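Local coordinates for tetratricopeptide TPR_2 repeat protein (Thermobaculum terrenum, PDB 5DJS) that is a tetratricopeptide-repeat protein of glycosyltransferase family 41 whose GT-B-type fold is modelled with uridine-5'-diphosphate, at residues G116-V119 against A120-S124. The protein carries 1 engineered substitution. Residues are numbered along the deposited sequence; the frame is centred on the assembly and turned at random.
Sequences GLYV and ALHYS
H122 turns the edge of its imidazole toward the face of the Y118 phenol, one helical turn back, in a T-shaped pair with ring centroids 5.2 Å apart and planes at 71°. The leading atom is H122 NE2, which lies over the phenol face 3.7 Å from Y118 CE1. Different first torsions bring the rings together: Y118 has CG anti to its backbone nitrogen (chi1 177°), whereas H122 has CG anti to its carbonyl carbon (chi1 -62°). Histidine suits the pair as a flat ring with a polar edge, tyrosine because its ring offers a broad face while its OH reaches on to the carbonyl of T273.

Two i-to-i+4 hydrogen bonds, A120 N to G116 O at 2.8 Å and L121 N to L117 O at 3.1 Å, brace helix 111-120, which follows the tetratricopeptide repeats in a chain of GT-B type. H122 N bonds instead to V119 O, three residues back. A120 presents just a methyl to V88 and I97 of helices 77-89 and 93-106, a small residue for close helix packing. L117 and L121, with branched apolar ends, meet obliquely through their CD1 methyls, 3.7 Å apart. V119 runs alongside Y123 in the same direction, its apolar CG1 branch 4.1 Å from CE2 of the tyrosine, whose OH hydrogen-bonds to R338 of the uridine-5'-diphosphate pocket.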
loop_
_atom_site.group_PDB
_atom_site.type_symbol
_atom_site.label_atom_id
_atom_site.label_comp_id
_atom_site.label_asym_id
_atom_site.label_seq_id
_atom_site.Cartn_x
_atom_site.Cartn_y
_atom_site.Cartn_z
ATOM N N GLY A 116 10.637 -6.890 2.052
ATOM C CA GLY A 116 9.571 -7.665 1.425
ATOM C C GLY A 116 9.018 -8.711 2.365
ATOM O O GLY A 116 7.802 -8.852 2.502
ATOM N N LEU A 117 9.924 -9.426 3.031
ATOM C CA LEU A 117 9.556 -10.410 4.048
ATOM C C LEU A 117 8.771 -9.746 5.182
ATOM O O LEU A 117 7.678 -10.203 5.519
ATOM C CB LEU A 117 10.806 -11.125 4.581
ATOM C CG LEU A 117 10.620 -12.162 5.689
ATOM C CD1 LEU A 117 9.726 -13.304 5.237
ATOM C CD2 LEU A 117 11.970 -12.688 6.135
ATOM N N TYR A 118 9.310 -8.665 5.743
ATOM C CA TYR A 118 8.600 -7.873 6.775
ATOM C C TYR A 118 7.181 -7.485 6.359
ATOM O O TYR A 118 6.235 -7.699 7.121
ATOM C CB TYR A 118 9.390 -6.609 7.125
ATOM C CG TYR A 118 8.734 -5.676 8.128
ATOM C CD1 TYR A 118 8.168 -6.160 9.311
ATOM C CD2 TYR A 118 8.719 -4.292 7.910
ATOM C CE1 TYR A 118 7.582 -5.292 10.229
ATOM C CE2 TYR A 118 8.147 -3.421 8.823
ATOM C CZ TYR A 118 7.580 -3.918 9.976
ATOM O OH TYR A 118 7.032 -3.041 10.884
ATOM N N VAL A 119 7.050 -6.928 5.154
ATOM C CA VAL A 119 5.744 -6.602 4.573
ATOM C C VAL A 119 4.858 -7.843 4.473
ATOM O O VAL A 119 3.722 -7.836 4.944
ATOM C CB VAL A 119 5.897 -5.978 3.171
ATOM C CG1 VAL A 119 4.570 -5.936 2.416
ATOM C CG2 VAL A 119 6.482 -4.585 3.297
ATOM N N ALA A 120 5.401 -8.900 3.871
ATOM C CA ALA A 120 4.665 -10.139 3.607
ATOM C C ALA A 120 4.011 -10.736 4.848
ATOM O O ALA A 120 2.901 -11.264 4.762
ATOM C CB ALA A 120 5.578 -11.168 2.960
ATOM N N LEU A 121 4.692 -10.644 5.992
ATOM C CA LEU A 121 4.168 -11.155 7.270
ATOM C C LEU A 121 2.802 -10.567 7.662
ATOM O O LEU A 121 2.023 -11.210 8.354
ATOM C CB LEU A 121 5.193 -10.933 8.405
ATOM C CG LEU A 121 6.180 -12.062 8.729
ATOM C CD1 LEU A 121 6.895 -12.608 7.509
ATOM C CD2 LEU A 121 7.192 -11.593 9.766
ATOM N N HIS A 122 2.504 -9.354 7.212
ATOM C CA HIS A 122 1.231 -8.696 7.556
ATOM C C HIS A 122 0.010 -9.337 6.883
ATOM O O HIS A 122 -1.112 -9.203 7.385
ATOM C CB HIS A 122 1.311 -7.195 7.262
ATOM C CG HIS A 122 2.357 -6.493 8.074
ATOM N ND1 HIS A 122 2.105 -5.990 9.330
ATOM C CD2 HIS A 122 3.667 -6.259 7.829
ATOM C CE1 HIS A 122 3.210 -5.457 9.817
ATOM N NE2 HIS A 122 4.173 -5.607 8.926
ATOM N N TYR A 123 0.245 -10.060 5.784
ATOM C CA TYR A 123 -0.798 -10.818 5.089
ATOM C C TYR A 123 -1.097 -12.179 5.697
ATOM O O TYR A 123 -1.953 -12.882 5.175
ATOM C CB TYR A 123 -0.406 -11.046 3.640
ATOM C CG TYR A 123 -0.102 -9.788 2.883
ATOM C CD1 TYR A 123 -1.062 -8.782 2.744
ATOM C CD2 TYR A 123 1.141 -9.594 2.302
ATOM C CE1 TYR A 123 -0.782 -7.620 2.043
ATOM C CE2 TYR A 123 1.428 -8.436 1.601
ATOM C CZ TYR A 123 0.463 -7.452 1.481
ATOM O OH TYR A 123 0.748 -6.304 0.781
ATOM N N SER A 124 -0.414 -12.560 6.781
ATOM C CA SER A 124 -0.590 -13.886 7.384
ATOM C C SER A 124 -0.849 -13.802 8.880
ATOM O O SER A 124 -0.127 -13.110 9.603
ATOM C CB SER A 124 0.656 -14.717 7.142
ATOM O OG SER A 124 0.628 -15.892 7.928
#